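Local atomic coordinates of putative sporulation-specific glycosylase ydhD (Bacillus subtilis subsp. subtilis str. 168, PDB entry 3CZ8), a protein that probably hydrolyses glycosidic bonds during sporulation, as a family 18 (chitinase-like) enzyme of which this chain is the TIM-barrel domain. Residues A[79-84]-A[116-121]; A[41-46]-A[71-76]. The protein carries 1 engineered substitution. One frame throughout, in Å; residues are numbered along the deposited sequence.

Contact 1: A[79-84]-A[116-121]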
loop_
_atom_site.group_PDB
_atom_site.type_symbol
_atom_site.label_atom_id
_atom_site.label_comp_id
_atom_site.label_asym_id
_atom_site.label_seq_id
_atom_site.Cartn_x
_atom_site.Cartn_y
_atom_site.Cartn_z
ATOM N N GLY A 79 2.865 -0.344 -20.618
ATOM C CA GLY A 79 1.452 -0.713 -20.658
ATOM C C GLY A 79 1.124 -2.050 -20.012
ATOM O O GLY A 79 0.068 -2.627 -20.279
ATOM N N GLY A 80 2.030 -2.544 -19.166
ATOM C CA GLY A 80 1.811 -3.787 -18.421
ATOM C C GLY A 80 2.671 -4.963 -18.855
ATOM O O GLY A 80 3.780 -4.790 -19.361
ATOM N N PHE A 81 2.156 -6.168 -18.639
ATOM C CA PHE A 81 2.883 -7.389 -18.955
ATOM C C PHE A 81 2.869 -7.628 -20.457
ATOM O O PHE A 81 1.814 -7.608 -21.092
ATOM C CB PHE A 81 2.299 -8.589 -18.198
ATOM C CG PHE A 81 2.582 -8.567 -16.726
ATOM C CD1 PHE A 81 3.778 -9.077 -16.229
ATOM C CD2 PHE A 81 1.659 -8.033 -15.831
ATOM C CE1 PHE A 81 4.053 -9.059 -14.861
ATOM C CE2 PHE A 81 1.923 -8.010 -14.461
ATOM C CZ PHE A 81 3.126 -8.518 -13.977
ATOM N N SER A 82 4.059 -7.825 -21.015
ATOM C CA SER A 82 4.217 -7.989 -22.449
ATOM C C SER A 82 4.243 -9.457 -22.839
ATOM O O SER A 82 5.210 -10.172 -22.552
ATOM C CB SER A 82 5.479 -7.284 -22.938
ATOM O OG SER A 82 5.666 -7.530 -24.321
ATOM N N THR A 83 3.163 -9.882 -23.493
ATOM C CA THR A 83 2.986 -11.229 -24.044
ATOM C C THR A 83 4.050 -11.541 -25.106
ATOM O O THR A 83 4.441 -12.694 -25.304
ATOM C CB THR A 83 1.573 -11.342 -24.683
ATOM O OG1 THR A 83 0.590 -10.817 -23.780
ATOM C CG2 THR A 83 1.214 -12.781 -25.039
ATOM N N GLU A 84 4.497 -10.493 -25.798
ATOM C CA GLU A 84 5.447 -10.616 -26.906
ATOM C C GLU A 84 6.919 -10.653 -26.486
ATOM O O GLU A 84 7.690 -11.431 -27.045
ATOM C CB GLU A 84 5.223 -9.506 -27.942
ATOM C CG GLU A 84 3.984 -9.700 -28.825
ATOM C CD GLU A 84 2.693 -9.168 -28.204
ATOM O OE1 GLU A 84 1.614 -9.448 -28.768
ATOM O OE2 GLU A 84 2.747 -8.470 -27.163
ATOM N N THR A 116 12.381 -14.613 -7.875
ATOM C CA THR A 116 10.979 -14.918 -8.100
ATOM C C THR A 116 10.703 -14.565 -9.545
ATOM O O THR A 116 10.788 -13.402 -9.936
ATOM C CB THR A 116 10.049 -14.142 -7.151
ATOM O OG1 THR A 116 10.372 -14.491 -5.803
ATOM C CG2 THR A 116 8.585 -14.491 -7.415
ATOM N N ILE A 117 10.433 -15.579 -10.357
ATOM C CA ILE A 117 10.056 -15.333 -11.737
ATOM C C ILE A 117 8.579 -14.954 -11.722
ATOM O O ILE A 117 7.736 -15.711 -11.233
ATOM C CB ILE A 117 10.328 -16.562 -12.654
ATOM C CG1 ILE A 117 11.837 -16.829 -12.794
ATOM C CG2 ILE A 117 9.697 -16.362 -14.017
ATOM C CD1 ILE A 117 12.634 -15.698 -13.497
ATOM N N ASP A 118 8.284 -13.758 -12.214
ATOM C CA ASP A 118 6.913 -13.291 -12.337
ATOM C C ASP A 118 6.676 -12.967 -13.809
ATOM O O ASP A 118 6.587 -11.807 -14.202
ATOM C CB ASP A 118 6.670 -12.083 -11.417
ATOM C CG ASP A 118 5.231 -11.568 -11.466
ATOM O OD1 ASP A 118 4.316 -12.343 -11.808
ATOM O OD2 ASP A 118 5.018 -10.376 -11.158
ATOM N N PHE A 119 6.605 -14.015 -14.623
ATOM C CA PHE A 119 6.275 -13.846 -16.026
ATOM C C PHE A 119 4.785 -14.078 -16.188
ATOM O O PHE A 119 4.278 -15.167 -15.912
ATOM C CB PHE A 119 7.074 -14.787 -16.951
ATOM C CG PHE A 119 8.554 -14.480 -17.032
ATOM C CD1 PHE A 119 9.094 -13.323 -16.469
ATOM C CD2 PHE A 119 9.409 -15.353 -17.706
ATOM C CE1 PHE A 119 10.456 -13.049 -16.552
ATOM C CE2 PHE A 119 10.777 -15.083 -17.806
ATOM C CZ PHE A 119 11.300 -13.929 -17.227
ATOM N N GLU A 120 4.088 -13.041 -16.626
ATOM C CA GLU A 120 2.657 -13.138 -16.841
ATOM C C GLU A 120 2.319 -13.019 -18.314
ATOM O O GLU A 120 3.120 -12.498 -19.107
ATOM C CB GLU A 120 1.907 -12.110 -16.005
ATOM C CG GLU A 120 1.950 -12.426 -14.520
ATOM C CD GLU A 120 1.215 -11.407 -13.681
ATOM O OE1 GLU A 120 0.160 -10.899 -14.123
ATOM O OE2 GLU A 120 1.700 -11.114 -12.573
ATOM N N GLN A 121 1.133 -13.525 -18.657
ATOM C CA GLN A 121 0.651 -13.637 -20.039
ATOM C C GLN A 121 1.622 -14.440 -20.912
ATOM O O GLN A 121 1.905 -14.064 -22.053
ATOM C CB GLN A 121 0.342 -12.258 -20.650
ATOM C CG GLN A 121 -0.786 -11.482 -19.950
ATOM C CD GLN A 121 -0.796 -10.002 -20.324
ATOM O OE1 GLN A 121 -0.642 -9.639 -21.494
ATOM N NE2 GLN A 121 -0.979 -9.142 -19.328
#
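Phe81 runs past Glu120 with their CA atoms 6.1 Å apart, and Thr83 past Gln121 with theirs 5.2 Å apart; a short strand leading into helix 83-90 thus crosses the loop that follows strand 114-118. At the centre are an aromatic ring and a carboxylate; Thr83 and Gln121 fill one side, with Thr83 CG2 3.3 Å from Gln121 O. Glu120 lies over one face of Phe81: its CB sits 3.8 Å from the ring centroid, a CH-pi contact 19° off the normal. The carboxylate follows as a stacked plate, tilted 22° from the ring, with Glu120 CD 3.4 Å above the plane and offset toward the rim. Its two oxygens fall near different ring carbons, Glu120 OE2 3.3 Å from Phe81 CZ and Glu120 OE1 3.4 Å from Phe81 CE2. Extension beyond CG (chi2 180°) is what carries the carboxylate to the far end of the ring. Asp118 also approaches this end of the ring, its OD2 3.9 Å from Phe81 CZ. Were Phe81 replaced by an alanine, the Glu120 side chain would probably lose the flat surface it lies on and be freer to turn. Ser82 OG caps the start of helix 83-90, accepting a bond from Ile85 N. Asp118 and Glu120 form the aspartate-x-glutamate end of the family 18 signature, and Glu120 is the predicted proton donor; a glycerol, probably from the crystallisation liquor, bonds Glu120 OE2 and, weakly, Asp118 OD2. The ring gives Glu120 a flat apolar wall without using its oxygens as hydrogen-bond acceptors, consistent with OE2 bonding the glycerol.

Contact 2: A[41-46]-A[71-76]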
loop_
_atom_site.group_PDB
_atom_site.type_symbol
_atom_site.label_atom_id
_atom_site.label_comp_id
_atom_site.label_asym_id
_atom_site.label_seq_id
_atom_site.Cartn_x
_atom_site.Cartn_y
_atom_site.Cartn_z
ATOM N N TYR A 41 12.584 -6.287 -11.545
ATOM C CA TYR A 41 13.412 -6.098 -12.722
ATOM C C TYR A 41 12.717 -6.609 -13.949
ATOM O O TYR A 41 12.109 -7.624 -13.902
ATOM C CB TYR A 41 14.725 -6.844 -12.576
ATOM C CG TYR A 41 15.679 -6.299 -11.559
ATOM C CD1 TYR A 41 15.556 -6.621 -10.238
ATOM C CD2 TYR A 41 16.725 -5.482 -11.932
ATOM C CE1 TYR A 41 16.405 -6.154 -9.342
ATOM C CE2 TYR A 41 17.578 -5.015 -11.043
ATOM C CZ TYR A 41 17.422 -5.350 -9.745
ATOM O OH TYR A 41 18.265 -4.884 -8.800
ATOM N N HIS A 42 12.814 -5.905 -15.051
ATOM C CA HIS A 42 12.167 -6.353 -16.245
ATOM C C HIS A 42 13.115 -6.680 -17.386
ATOM O O HIS A 42 14.239 -6.246 -17.404
ATOM C CB HIS A 42 11.057 -5.397 -16.683
ATOM C CG HIS A 42 11.456 -3.963 -16.653
ATOM N ND1 HIS A 42 11.434 -3.211 -15.509
ATOM C CD2 HIS A 42 11.917 -3.149 -17.624
ATOM C CE1 HIS A 42 11.871 -2.001 -15.770
ATOM N NE2 HIS A 42 12.171 -1.939 -17.048
ATOM N N ILE A 43 12.628 -7.454 -18.339
ATOM C CA ILE A 43 13.475 -8.045 -19.367
ATOM C C ILE A 43 13.315 -7.381 -20.738
ATOM O O ILE A 43 12.274 -6.790 -21.043
ATOM C CB ILE A 43 13.256 -9.587 -19.472
ATOM C CG1 ILE A 43 11.865 -9.921 -20.030
ATOM C CG2 ILE A 43 13.452 -10.240 -18.109
ATOM C CD1 ILE A 43 11.677 -11.376 -20.421
ATOM N N ALA A 44 14.369 -7.473 -21.543
ATOM C CA ALA A 44 14.355 -7.021 -22.928
ATOM C C ALA A 44 14.187 -8.251 -23.829
ATOM O O ALA A 44 14.442 -9.369 -23.375
ATOM C CB ALA A 44 15.650 -6.267 -23.240
ATOM N N PRO A 45 13.722 -8.067 -25.090
ATOM C CA PRO A 45 13.558 -9.194 -26.030
ATOM C C PRO A 45 14.813 -10.041 -26.298
ATOM O O PRO A 45 14.694 -11.211 -26.671
ATOM C CB PRO A 45 13.118 -8.504 -27.322
ATOM C CG PRO A 45 12.459 -7.260 -26.869
ATOM C CD PRO A 45 13.266 -6.801 -25.698
ATOM N N ASN A 46 15.996 -9.460 -26.105
ATOM C CA ASN A 46 17.248 -10.190 -26.282
ATOM C C ASN A 46 17.713 -10.904 -25.008
ATOM O O ASN A 46 18.756 -11.565 -24.994
ATOM C CB ASN A 46 18.342 -9.272 -26.850
ATOM C CG ASN A 46 18.795 -8.198 -25.870
ATOM O OD1 ASN A 46 18.110 -7.877 -24.898
ATOM N ND2 ASN A 46 19.962 -7.626 -26.137
ATOM N N ALA A 71 14.991 -11.432 -5.812
ATOM C CA ALA A 71 14.787 -10.493 -6.909
ATOM C C ALA A 71 13.613 -10.940 -7.766
ATOM O O ALA A 71 13.579 -12.077 -8.235
ATOM C CB ALA A 71 16.041 -10.406 -7.766
ATOM N N THR A 72 12.651 -10.052 -7.990
ATOM C CA THR A 72 11.543 -10.383 -8.875
ATOM C C THR A 72 11.891 -9.999 -10.307
ATOM O O THR A 72 12.264 -8.859 -10.585
ATOM C CB THR A 72 10.222 -9.731 -8.433
ATOM O OG1 THR A 72 9.994 -10.035 -7.056
ATOM C CG2 THR A 72 9.053 -10.256 -9.248
ATOM N N ILE A 73 11.767 -10.974 -11.200
ATOM C CA ILE A 73 12.058 -10.799 -12.608
ATOM C C ILE A 73 10.739 -10.908 -13.370
ATOM O O ILE A 73 10.038 -11.917 -13.266
ATOM C CB ILE A 73 13.086 -11.864 -13.121
ATOM C CG1 ILE A 73 14.210 -12.111 -12.102
ATOM C CG2 ILE A 73 13.637 -11.483 -14.497
ATOM C CD1 ILE A 73 15.127 -10.909 -11.813
ATOM N N THR A 74 10.396 -9.854 -14.113
ATOM C CA THR A 74 9.104 -9.768 -14.805
ATOM C C THR A 74 9.260 -9.451 -16.285
ATOM O O THR A 74 10.341 -9.066 -16.736
ATOM C CB THR A 74 8.186 -8.664 -14.209
ATOM O OG1 THR A 74 8.690 -7.374 -14.577
ATOM C CG2 THR A 74 8.077 -8.763 -12.684
ATOM N N ASN A 75 8.164 -9.613 -17.027
ATOM C CA ASN A 75 8.061 -9.137 -18.407
ATOM C C ASN A 75 7.190 -7.872 -18.519
ATOM O O ASN A 75 6.353 -7.737 -19.417
ATOM C CB ASN A 75 7.563 -10.245 -19.344
ATOM C CG ASN A 75 6.245 -10.866 -18.890
ATOM O OD1 ASN A 75 5.992 -11.028 -17.695
ATOM N ND2 ASN A 75 5.407 -11.233 -19.854
ATOM N N LEU A 76 7.408 -6.938 -17.602
ATOM C CA LEU A 76 6.634 -5.708 -17.575
ATOM C C LEU A 76 7.144 -4.679 -18.572
ATOM O O LEU A 76 8.347 -4.566 -18.801
ATOM C CB LEU A 76 6.601 -5.118 -16.162
ATOM C CG LEU A 76 5.551 -5.711 -15.215
ATOM C CD1 LEU A 76 5.821 -5.290 -13.810
ATOM C CD2 LEU A 76 4.153 -5.303 -15.593
HETATM O O HOH W 1 9.898 -6.723 -19.869
#
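Tyr41 pairs with Ile73, and His42 with Thr74, as neighbouring parallel strands of the TIM barrel, the two joined by the beta-alpha-beta crossover through helix 56-64. Backbone bonding is regular where the strands lie side by side: Tyr41 N gives a nearly straight bond to Thr72 O (2.8 Å, 178°), and Thr74 N returns one of 2.8 Å to Tyr41 O. The ladder then frays. Ile43 N reaches Thr74 O only weakly, at 3.2 Å and 127°, and beyond this a water takes over, donating to Ile43 O at 2.7 Å and to Leu76 O at 2.9 Å. His42 N, turned from this pairing, is taken up by Asn51 OD1.

The buried polar side chains find their mates mostly outside the two segments, though Glu40 belongs to strand 35-42 itself. Glu40 serves two of them, bonding His42 ND1 through OE1 and Thr74 OG1 through OE2, while Tyr41 OH is held by Asp55. With Thr74 OG1 set between its own backbone N and carbonyl carbon (chi1 72°), the hydroxyl also accepts a weak ST-turn bond of 3.3 Å from Leu76 N, spanning the irregularity at Asn75 in strand 68-77. Asn75 ND2 is shared between the carbonyls of Glu120 and Ser82.

On the sheet face carrying Tyr41 and Ile73 the contact is apolar, with helix 93-110 packed against both through Leu106. Ile43 and Ile73 cross at about a right angle, their CG2 methyls 3.8 Å apart. The His42 ring meets Tyr6 of the second subunit, and within this subunit His42 CB rests 3.5 Å from Leu76 O.

Strand 68-77 binds the two contacts together: contact 2 pairs it with strand 35-42, while contact 1 couples the strands on its other side and just after it in the chain, 114-118 and 80-81. In contact 2 every touching residue is buried, and backbone hydrogen bonds do the joining; contact 1 is a surface contact by exposure, although its centre is closer to that of the chain, and relies on a ring under a carboxylate. Their centres are about 8 Å apart, and they touch directly: Asp118 N probably bonds Ile73 O at 2.8 Å, and Asn75 OD1 packs 3.3 Å from Phe81 CD1. The regular core sheet thus continues into the irregular loops around the predicted catalytic residue.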